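Local coordinates for glutamine amidotransferase type-2 domain-containing protein (Pseudomonas aeruginosa PAO1, PDB 1TE5) that probably releases ammonia from glutamine as a class II (Ntn-type) amidotransferase, although its acceptor substrate and biological role are not established, at residues I158-C161 and D162-K166; A172-D176 and G177-F181; V244-G248 and G249-A253. All coordinates share one frame; numbering follows the deposited sequence.

Contact 1 of 3, residues I158-C161 and D162-K166; sequences ISAC and DEYRK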
ATOM      1  N   ILE A 158      15.171   4.961  19.704  1.00 33.71           N
ATOM      2  CA  ILE A 158      15.146   6.022  20.707  1.00 38.23           C
ATOM      3  C   ILE A 158      16.143   7.123  20.373  1.00 38.64           C
ATOM      4  O   ILE A 158      15.868   8.309  20.572  1.00 39.40           O
ATOM      5  CB  ILE A 158      15.507   5.459  22.102  1.00 38.42           C
ATOM      6  CG1 ILE A 158      14.662   4.222  22.402  1.00 38.19           C
ATOM      7  CG2 ILE A 158      15.294   6.518  23.180  1.00 38.56           C
ATOM      8  CD1 ILE A 158      15.185   3.394  23.543  1.00 39.34           C
ATOM      9  N   SER A 159      17.320   6.712  19.916  1.00 39.76           N
ATOM     10  CA  SER A 159      18.383   7.638  19.565  1.00 42.82           C
ATOM     11  C   SER A 159      17.952   8.599  18.475  1.00 40.36           C
ATOM     12  O   SER A 159      18.086   9.813  18.618  1.00 41.02           O
ATOM     13  CB  SER A 159      19.623   6.865  19.112  1.00 46.30           C
ATOM     14  OG  SER A 159      20.188   6.127  20.182  1.00 51.37           O
ATOM     15  N   ALA A 160      17.463   8.044  17.374  1.00 39.91           N
ATOM     16  CA  ALA A 160      17.020   8.837  16.235  1.00 39.45           C
ATOM     17  C   ALA A 160      15.898   9.794  16.618  1.00 38.70           C
ATOM     18  O   ALA A 160      15.892  10.950  16.192  1.00 40.09           O
ATOM     19  CB  ALA A 160      16.576   7.926  15.104  1.00 40.59           C
ATOM     20  N   CYS A 161      14.942   9.304  17.406  1.00 38.41           N
ATOM     21  CA  CYS A 161      13.821  10.125  17.846  1.00 39.39           C
ATOM     22  C   CYS A 161      14.307  11.298  18.681  1.00 42.41           C
ATOM     23  O   CYS A 161      13.794  12.414  18.553  1.00 45.05           O
ATOM     24  CB  CYS A 161      12.823   9.285  18.634  1.00 33.98           C
ATOM     25  SG  CYS A 161      11.788   8.214  17.604  1.00 34.18           S
ATOM     26  N   ASP A 162      15.290  11.033  19.538  1.00 43.76           N
ATOM     27  CA  ASP A 162      15.882  12.054  20.394  1.00 46.46           C
ATOM     28  C   ASP A 162      16.489  13.172  19.561  1.00 45.28           C
ATOM     29  O   ASP A 162      16.350  14.353  19.885  1.00 44.03           O
ATOM     30  CB  ASP A 162      16.974  11.444  21.276  1.00 49.83           C
ATOM     31  CG  ASP A 162      16.505  11.184  22.694  1.00 53.50           C
ATOM     32  OD1 ASP A 162      15.880  12.091  23.292  1.00 56.32           O
ATOM     33  OD2 ASP A 162      16.776  10.079  23.216  1.00 54.11           O
ATOM     34  N   GLU A 163      17.214  12.783  18.522  1.00 44.61           N
ATOM     35  CA  GLU A 163      17.852  13.741  17.634  1.00 46.77           C
ATOM     36  C   GLU A 163      16.855  14.569  16.844  1.00 46.40           C
ATOM     37  O   GLU A 163      17.086  15.751  16.597  1.00 48.69           O
ATOM     38  CB  GLU A 163      18.782  13.035  16.655  1.00 48.70           C
ATOM     39  CG  GLU A 163      20.192  12.834  17.159  1.00 55.81           C
ATOM     40  CD  GLU A 163      21.169  12.682  16.017  1.00 59.39           C
ATOM     41  OE1 GLU A 163      21.256  13.624  15.192  1.00 61.77           O
ATOM     42  OE2 GLU A 163      21.837  11.626  15.934  1.00 59.33           O
ATOM     43  N   TYR A 164      15.797  13.921  16.371  1.00 45.73           N
ATOM     44  CA  TYR A 164      14.775  14.604  15.590  1.00 44.60           C
ATOM     45  C   TYR A 164      14.024  15.638  16.433  1.00 44.05           C
ATOM     46  O   TYR A 164      13.687  16.710  15.937  1.00 44.16           O
ATOM     47  CB  TYR A 164      13.787  13.594  14.991  1.00 44.85           C
ATOM     48  CG  TYR A 164      14.414  12.525  14.120  1.00 39.54           C
ATOM     49  CD1 TYR A 164      15.605  12.758  13.439  1.00 38.42           C
ATOM     50  CD2 TYR A 164      13.826  11.269  14.004  1.00 38.88           C
ATOM     51  CE1 TYR A 164      16.200  11.758  12.668  1.00 38.49           C
ATOM     52  CE2 TYR A 164      14.409  10.267  13.239  1.00 37.29           C
ATOM     53  CZ  TYR A 164      15.598  10.516  12.578  1.00 39.39           C
ATOM     54  OH  TYR A 164      16.207   9.513  11.862  1.00 38.78           O
ATOM     55  N   ARG A 165      13.763  15.313  17.697  1.00 44.48           N
ATOM     56  CA  ARG A 165      13.047  16.229  18.584  1.00 47.82           C
ATOM     57  C   ARG A 165      13.874  17.471  18.922  1.00 47.93           C
ATOM     58  O   ARG A 165      13.349  18.474  19.407  1.00 45.39           O
ATOM     59  CB  ARG A 165      12.568  15.507  19.854  1.00 48.88           C
ATOM     60  CG  ARG A 165      13.579  15.363  20.981  1.00 53.86           C
ATOM     61  CD  ARG A 165      13.137  14.241  21.917  1.00 58.39           C
ATOM     62  NE  ARG A 165      13.365  14.515  23.336  1.00 57.76           N
ATOM     63  CZ  ARG A 165      12.562  15.262  24.090  1.00 57.14           C
ATOM     64  NH1 ARG A 165      12.839  15.452  25.373  1.00 54.87           N
ATOM     65  NH2 ARG A 165      11.489  15.837  23.556  1.00 60.67           N
ATOM     66  N   LYS A 166      15.178  17.395  18.677  1.00 50.01           N
ATOM     67  CA  LYS A 166      16.071  18.520  18.921  1.00 51.17           C
ATOM     68  C   LYS A 166      15.861  19.568  17.819  1.00 49.89           C
ATOM     69  O   LYS A 166      16.252  20.729  17.971  1.00 50.37           O
ATOM     70  CB  LYS A 166      17.531  18.031  18.984  1.00 56.06           C
ATOM     71  CG  LYS A 166      18.606  19.122  18.983  1.00 62.71           C
ATOM     72  CD  LYS A 166      19.104  19.409  17.564  1.00 67.84           C
ATOM     73  CE  LYS A 166      20.019  20.624  17.500  1.00 70.74           C
ATOM     74  NZ  LYS A 166      20.399  20.922  16.085  1.00 71.25           N
TER

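Contact 2 of 3, residues A172-D176 and G177-F181; sequences ALISD and GDWLF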
ATOM      1  N   ALA A 172       5.683  10.320  17.034  1.00 27.91           N
ATOM      2  CA  ALA A 172       5.680   9.306  15.988  1.00 25.85           C
ATOM      3  C   ALA A 172       5.183   7.938  16.402  1.00 22.75           C
ATOM      4  O   ALA A 172       5.154   7.600  17.584  1.00 23.42           O
ATOM      5  CB  ALA A 172       7.074   9.189  15.391  1.00 23.73           C
ATOM      6  N   LEU A 173       4.734   7.181  15.409  1.00 25.08           N
ATOM      7  CA  LEU A 173       4.259   5.819  15.602  1.00 25.55           C
ATOM      8  C   LEU A 173       4.988   4.990  14.549  1.00 26.02           C
ATOM      9  O   LEU A 173       5.017   5.355  13.368  1.00 29.15           O
ATOM     10  CB  LEU A 173       2.748   5.715  15.377  1.00 26.68           C
ATOM     11  CG  LEU A 173       1.801   6.608  16.177  1.00 27.96           C
ATOM     12  CD1 LEU A 173       0.381   6.306  15.745  1.00 23.14           C
ATOM     13  CD2 LEU A 173       1.986   6.393  17.675  1.00 27.84           C
ATOM     14  N   ILE A 174       5.622   3.908  14.987  1.00 25.03           N
ATOM     15  CA  ILE A 174       6.357   3.029  14.081  1.00 24.49           C
ATOM     16  C   ILE A 174       5.993   1.582  14.401  1.00 21.43           C
ATOM     17  O   ILE A 174       5.765   1.237  15.556  1.00 20.77           O
ATOM     18  CB  ILE A 174       7.874   3.241  14.222  1.00 21.23           C
ATOM     19  CG1 ILE A 174       8.202   4.723  14.029  1.00 27.57           C
ATOM     20  CG2 ILE A 174       8.610   2.396  13.197  1.00 21.71           C
ATOM     21  CD1 ILE A 174       9.582   5.110  14.457  1.00 28.70           C
ATOM     22  N   SER A 175       5.974   0.736  13.380  1.00 24.94           N
ATOM     23  CA  SER A 175       5.620  -0.635  13.609  1.00 24.42           C
ATOM     24  C   SER A 175       6.149  -1.506  12.499  1.00 26.26           C
ATOM     25  O   SER A 175       6.391  -1.013  11.396  1.00 27.26           O
ATOM     26  CB  SER A 175       4.099  -0.768  13.680  1.00 23.90           C
ATOM     27  OG  SER A 175       3.674  -2.116  13.764  1.00 28.33           O
ATOM     28  N   ASP A 176       6.482  -2.738  12.829  1.00 23.48           N
ATOM     29  CA  ASP A 176       6.880  -3.680  11.793  1.00 23.98           C
ATOM     30  C   ASP A 176       5.783  -4.755  11.632  1.00 23.62           C
ATOM     31  O   ASP A 176       5.992  -5.797  11.000  1.00 25.90           O
ATOM     32  CB  ASP A 176       8.183  -4.357  12.243  1.00 20.71           C
ATOM     33  CG  ASP A 176       8.033  -5.482  13.265  1.00 26.93           C
ATOM     34  OD1 ASP A 176       7.029  -5.514  14.008  1.00 27.37           O
ATOM     35  OD2 ASP A 176       8.944  -6.338  13.334  1.00 31.16           O
ATOM     36  N   GLY A 177       4.628  -4.490  12.241  1.00 26.94           N
ATOM     37  CA  GLY A 177       3.510  -5.409  12.176  1.00 28.37           C
ATOM     38  C   GLY A 177       3.360  -6.218  13.447  1.00 30.13           C
ATOM     39  O   GLY A 177       2.317  -6.833  13.667  1.00 31.88           O
ATOM     40  N   ASP A 178       4.435  -6.297  14.230  1.00 26.38           N
ATOM     41  CA  ASP A 178       4.435  -7.026  15.501  1.00 28.10           C
ATOM     42  C   ASP A 178       4.178  -6.012  16.613  1.00 24.74           C
ATOM     43  O   ASP A 178       3.103  -5.961  17.210  1.00 23.83           O
ATOM     44  CB  ASP A 178       5.804  -7.695  15.776  1.00 30.53           C
ATOM     45  CG  ASP A 178       6.055  -8.940  14.936  1.00 31.88           C
ATOM     46  OD1 ASP A 178       7.249  -9.262  14.715  1.00 36.29           O
ATOM     47  OD2 ASP A 178       5.083  -9.607  14.531  1.00 27.65           O
ATOM     48  N   TRP A 179       5.233  -5.275  16.929  1.00 23.05           N
ATOM     49  CA  TRP A 179       5.204  -4.261  17.954  1.00 21.65           C
ATOM     50  C   TRP A 179       4.839  -2.910  17.368  1.00 22.60           C
ATOM     51  O   TRP A 179       4.952  -2.685  16.163  1.00 23.20           O
ATOM     52  CB  TRP A 179       6.575  -4.173  18.628  1.00 20.83           C
ATOM     53  CG  TRP A 179       7.714  -4.219  17.651  1.00 18.19           C
ATOM     54  CD1 TRP A 179       8.431  -5.322  17.281  1.00 16.57           C
ATOM     55  CD2 TRP A 179       8.223  -3.126  16.871  1.00 21.45           C
ATOM     56  NE1 TRP A 179       9.351  -4.981  16.314  1.00 20.77           N
ATOM     57  CE2 TRP A 179       9.242  -3.641  16.046  1.00 20.14           C
ATOM     58  CE3 TRP A 179       7.907  -1.766  16.782  1.00 21.77           C
ATOM     59  CZ2 TRP A 179       9.947  -2.845  15.149  1.00 19.48           C
ATOM     60  CZ3 TRP A 179       8.606  -0.977  15.888  1.00 23.96           C
ATOM     61  CH2 TRP A 179       9.613  -1.519  15.081  1.00 24.29           C
ATOM     62  N   LEU A 180       4.471  -1.992  18.246  1.00 26.11           N
ATOM     63  CA  LEU A 180       4.106  -0.656  17.839  1.00 25.14           C
ATOM     64  C   LEU A 180       4.879   0.294  18.720  1.00 25.48           C
ATOM     65  O   LEU A 180       4.592   0.417  19.905  1.00 23.37           O
ATOM     66  CB  LEU A 180       2.595  -0.455  18.013  1.00 27.86           C
ATOM     67  CG  LEU A 180       1.945   0.901  17.736  1.00 25.90           C
ATOM     68  CD1 LEU A 180       2.589   1.593  16.567  1.00 29.13           C
ATOM     69  CD2 LEU A 180       0.476   0.674  17.468  1.00 25.39           C
ATOM     70  N   PHE A 181       5.910   0.904  18.154  1.00 26.06           N
ATOM     71  CA  PHE A 181       6.744   1.854  18.865  1.00 25.02           C
ATOM     72  C   PHE A 181       6.062   3.217  18.891  1.00 25.82           C
ATOM     73  O   PHE A 181       5.591   3.717  17.874  1.00 21.76           O
ATOM     74  CB  PHE A 181       8.108   1.954  18.189  1.00 24.57           C
ATOM     75  CG  PHE A 181       9.053   2.915  18.851  1.00 26.53           C
ATOM     76  CD1 PHE A 181       9.432   4.087  18.208  1.00 26.57           C
ATOM     77  CD2 PHE A 181       9.588   2.635  20.100  1.00 27.45           C
ATOM     78  CE1 PHE A 181      10.329   4.965  18.795  1.00 29.83           C
ATOM     79  CE2 PHE A 181      10.491   3.512  20.698  1.00 31.44           C
ATOM     80  CZ  PHE A 181      10.860   4.678  20.042  1.00 31.79           C
TER

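Contact 3 of 3, residues V244-G248 and G249-A253; sequences VLWWG and GEVLA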
ATOM      1  N   VAL A 244       7.210   4.240  24.299  1.00 25.99           N
ATOM      2  CA  VAL A 244       6.621   3.011  24.804  1.00 26.77           C
ATOM      3  C   VAL A 244       6.639   2.001  23.671  1.00 28.15           C
ATOM      4  O   VAL A 244       6.472   2.362  22.508  1.00 28.46           O
ATOM      5  CB  VAL A 244       5.153   3.208  25.278  1.00 26.20           C
ATOM      6  CG1 VAL A 244       4.589   1.899  25.776  1.00 24.82           C
ATOM      7  CG2 VAL A 244       5.071   4.239  26.395  1.00 25.33           C
ATOM      8  N   LEU A 245       6.953   0.754  23.993  1.00 26.55           N
ATOM      9  CA  LEU A 245       6.950  -0.286  22.983  1.00 25.71           C
ATOM     10  C   LEU A 245       5.800  -1.193  23.341  1.00 25.99           C
ATOM     11  O   LEU A 245       5.729  -1.722  24.462  1.00 23.42           O
ATOM     12  CB  LEU A 245       8.265  -1.070  22.958  1.00 27.10           C
ATOM     13  CG  LEU A 245       8.402  -2.012  21.754  1.00 25.44           C
ATOM     14  CD1 LEU A 245       8.271  -1.230  20.454  1.00 21.41           C
ATOM     15  CD2 LEU A 245       9.734  -2.732  21.805  1.00 28.83           C
ATOM     16  N   TRP A 246       4.869  -1.306  22.402  1.00 21.97           N
ATOM     17  CA  TRP A 246       3.689  -2.127  22.557  1.00 24.50           C
ATOM     18  C   TRP A 246       3.833  -3.376  21.724  1.00 21.63           C
ATOM     19  O   TRP A 246       4.632  -3.428  20.792  1.00 23.68           O
ATOM     20  CB  TRP A 246       2.453  -1.363  22.081  1.00 20.68           C
ATOM     21  CG  TRP A 246       2.183  -0.147  22.861  1.00 23.71           C
ATOM     22  CD1 TRP A 246       2.606   1.120  22.583  1.00 26.36           C
ATOM     23  CD2 TRP A 246       1.445  -0.070  24.078  1.00 24.71           C
ATOM     24  NE1 TRP A 246       2.177   1.983  23.558  1.00 25.92           N
ATOM     25  CE2 TRP A 246       1.458   1.278  24.490  1.00 25.19           C
ATOM     26  CE3 TRP A 246       0.771  -1.013  24.868  1.00 23.37           C
ATOM     27  CZ2 TRP A 246       0.818   1.715  25.664  1.00 26.54           C
ATOM     28  CZ3 TRP A 246       0.133  -0.581  26.035  1.00 23.94           C
ATOM     29  CH2 TRP A 246       0.163   0.774  26.419  1.00 28.81           C
ATOM     30  N   TRP A 247       3.058  -4.384  22.090  1.00 23.69           N
ATOM     31  CA  TRP A 247       3.024  -5.656  21.393  1.00 22.32           C
ATOM     32  C   TRP A 247       1.959  -6.443  22.130  1.00 19.99           C
ATOM     33  O   TRP A 247       2.058  -6.637  23.348  1.00 20.02           O
ATOM     34  CB  TRP A 247       4.384  -6.367  21.459  1.00 24.14           C
ATOM     35  CG  TRP A 247       4.517  -7.504  20.483  1.00 26.59           C
ATOM     36  CD1 TRP A 247       3.521  -8.060  19.731  1.00 27.23           C
ATOM     37  CD2 TRP A 247       5.715  -8.208  20.137  1.00 27.47           C
ATOM     38  NE1 TRP A 247       4.022  -9.063  18.938  1.00 24.85           N
ATOM     39  CE2 TRP A 247       5.366  -9.177  19.172  1.00 31.12           C
ATOM     40  CE3 TRP A 247       7.048  -8.117  20.554  1.00 29.68           C
ATOM     41  CZ2 TRP A 247       6.306 -10.045  18.609  1.00 26.55           C
ATOM     42  CZ3 TRP A 247       7.981  -8.977  19.992  1.00 31.37           C
ATOM     43  CH2 TRP A 247       7.604  -9.931  19.033  1.00 29.44           C
ATOM     44  N   GLY A 248       0.934  -6.874  21.400  1.00 20.83           N
ATOM     45  CA  GLY A 248      -0.152  -7.615  22.011  1.00 19.12           C
ATOM     46  C   GLY A 248      -0.962  -6.781  22.999  1.00 18.30           C
ATOM     47  O   GLY A 248      -1.616  -7.324  23.889  1.00 16.32           O
ATOM     48  N   GLY A 249      -0.947  -5.463  22.817  1.00 21.07           N
ATOM     49  CA  GLY A 249      -1.676  -4.571  23.700  1.00 22.94           C
ATOM     50  C   GLY A 249      -0.991  -4.369  25.036  1.00 25.24           C
ATOM     51  O   GLY A 249      -1.479  -3.629  25.884  1.00 27.83           O
ATOM     52  N   GLU A 250       0.131  -5.049  25.240  1.00 25.87           N
ATOM     53  CA  GLU A 250       0.863  -4.938  26.490  1.00 26.20           C
ATOM     54  C   GLU A 250       2.109  -4.104  26.332  1.00 25.52           C
ATOM     55  O   GLU A 250       2.689  -4.037  25.251  1.00 25.36           O
ATOM     56  CB  GLU A 250       1.262  -6.327  27.004  1.00 30.47           C
ATOM     57  CG  GLU A 250       0.097  -7.219  27.438  1.00 35.85           C
ATOM     58  CD  GLU A 250      -0.596  -6.745  28.711  1.00 36.70           C
ATOM     59  OE1 GLU A 250      -0.243  -5.669  29.245  1.00 37.13           O
ATOM     60  OE2 GLU A 250      -1.500  -7.463  29.184  1.00 34.20           O
ATOM     61  N   VAL A 251       2.500  -3.426  27.403  1.00 26.97           N
ATOM     62  CA  VAL A 251       3.723  -2.638  27.372  1.00 25.75           C
ATOM     63  C   VAL A 251       4.886  -3.640  27.515  1.00 23.68           C
ATOM     64  O   VAL A 251       4.891  -4.492  28.414  1.00 24.57           O
ATOM     65  CB  VAL A 251       3.795  -1.594  28.533  1.00 24.42           C
ATOM     66  CG1 VAL A 251       4.963  -0.645  28.330  1.00 27.19           C
ATOM     67  CG2 VAL A 251       2.498  -0.808  28.635  1.00 26.90           C
ATOM     68  N   LEU A 252       5.808  -3.586  26.561  1.00 26.19           N
ATOM     69  CA  LEU A 252       6.991  -4.440  26.541  1.00 29.90           C
ATOM     70  C   LEU A 252       8.102  -3.709  27.310  1.00 29.29           C
ATOM     71  O   LEU A 252       8.750  -4.277  28.184  1.00 30.56           O
ATOM     72  CB  LEU A 252       7.420  -4.656  25.090  1.00 31.82           C
ATOM     73  CG  LEU A 252       7.994  -5.999  24.661  1.00 32.11           C
ATOM     74  CD1 LEU A 252       6.917  -7.069  24.796  1.00 33.45           C
ATOM     75  CD2 LEU A 252       8.485  -5.896  23.219  1.00 33.75           C
ATOM     76  N   ALA A 253       8.310  -2.442  26.965  1.00 29.62           N
ATOM     77  CA  ALA A 253       9.314  -1.596  27.600  1.00 31.27           C
ATOM     78  C   ALA A 253       8.932  -0.136  27.387  1.00 30.59           C
ATOM     79  O   ALA A 253       8.177   0.183  26.469  1.00 33.92           O
ATOM     80  CB  ALA A 253      10.689  -1.874  26.998  1.00 25.97           C
TER

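Contact 1 of 3, residues I158-C161 and D162-K166
I158, S159, A160 and C161 each give their carbonyl oxygen to the amide four residues on, in D162, E163, Y164 and R165; the N-H...O angles, all above 150°, mark regular alpha-helix. The A160 bond, Y164 N to A160 O at 3.0 Å, also sets up the main side-chain contact. The aromatic ring of Y164 leans back along the helix, and A160 O sits 2.9 Å above the ring plane, over its centre. Y164 CG lies beside the backbone N and anti to the carbonyl carbon (chi1 -57°), which turns the ring toward the preceding turn. Farther out, A160 CB touches the ring at Y164 CE2, 3.7 Å away, and comes equally close to the phenol end.

Both residues face helix 128-143: A160 meets R139, and the Y164 hydroxyl is hydrogen-bonded to D135, while the ring meets F170 edge-to-face. The two helices pack together, and 150-165 lies on the six-stranded sheet, consistent with one helical layer of the alpha-beta-beta-alpha architecture of Ntn hydrolases. C161 takes the sheet side, its side chain on F183.

On the more exposed flank, I158 and D162 run side by side, with I158 CG2 3.9 Å from D162 OD2. The other carboxylate oxygen, D162 OD1, lies at the edge of the R165 guanidinium, in its plane. The hydrogen bond within this salt bridge is weak, R165 NE lying 3.5 Å from D162 OD1 at a bent angle of 137°. R165 has a second partner at NH2, the hydroxyl of S240.

Contact 2 of 3, residues A172-D176 and G177-F181
I174 and F181 form the antiparallel hydrogen-bonded pair that closes a buried beta hairpin, strands 171-175 and 180-183, in the middle of the six-stranded sheet. The evidence is reciprocal: I174 N donates to F181 O at 2.9 Å, and F181 N returns a short bond of 2.6 Å to I174 O. Their side chains run alongside each other on the face that meets helix 150-165, I174 CD1 reaching the edge of the F181 ring at CD1, 3.9 Å away.

The loop beyond is held by two side chains. S175 OG accepts from G177 N at 3.0 Å, an ST turn, and donates to W179 O at 2.8 Å, so one hydroxyl spans the loop. D176 makes an Asx turn, its OD1 taking D178 N at 2.7 Å on the anti side, 34° out of the carboxylate plane; W179 N adds a weak bond to the same oxygen. D176 N is buried with no partner in the model. With D176 CG between backbone N and carbonyl carbon (chi1 79°), the carboxylate stacks over the W179 indole: the planes differ by 24°, and D176 OD1 stands 3.3 Å above the W179 ring plane, displaced toward its rim. G177 makes the tight reversal at backbone angles that would jam a CB against D176 O.

D176 OD2 and D178 OD1 approach to 3.7 Å, a proximity probably eased by R101, which forms a salt bridge with D178 and touches D176. Amide hydrogens gathered on D176 OD1 would likewise be expected to favour the ionised carboxylate.

Contact 3 of 3, residues V244-G248 and G249-A253
W247 and E250 are the ends of a type I' turn that closes the two-residue hairpin of strands 243-247 and 250-253. E250 N bonds W247 O at 3.1 Å, approaching from above the carbonyl plane, while W247 N bonds E250 O in the carbonyl plane. G248 and G249 fill the turn with positive phi (66° and 76°), conformations that favour glycine.

Farther along, L245 faces two residues instead of one, through the bonds L252 N to L245 O and L245 N to A253 O, both 2.8 Å. The backbone resembles a classic beta bulge, with L252 at psi -49°, although only L252 N, not A253 N, bonds L245 O. The hairpin forms one margin of the six-stranded sheet, 250-253 being the outermost strand within the chain.

L252 falls on the side of L245 and W247 by ordinary alternation, and the bulge brings A253 to the same side; L252 CD2 meets L245 CD2 at 3.7 Å and lies in the plane of the W247 indole, 3.8 Å from W247 CE3 at the ring edge. W246 and V251 occupy the other face, which looks toward strand 220-225. There V251 CG2 comes obliquely to W246 CZ3 at 3.5 Å, and the same ring carbon has G249 O at its edge. The side chains of V251 and V244 cross at about a right angle, their CG1 atoms 3.6 Å apart. The carboxylate of E250 leads away from the hairpin to a salt bridge with R194.

In the fold
The three contacts follow one another along the chain in the class II amidotransferase domain. Contact 1 lies on helix 150-165, which leads into the hairpin of contact 2; their centres are 16 Å apart, and C161 SG packs on F181 CE1 at 3.8 Å. Contacts 2 and 3, centres 10 Å apart, belong to one six-stranded antiparallel sheet in which strands 180-183 and 243-247 are neighbours, joined by a probable hydrogen bond from L180 N to W246 O (2.9 Å). Contacts 1 and 3 do not touch, their nearest atoms being about 8 Å apart. Residues 172-181 therefore link helical layer and sheet margin, consistent with a layered Ntn-hydrolase fold.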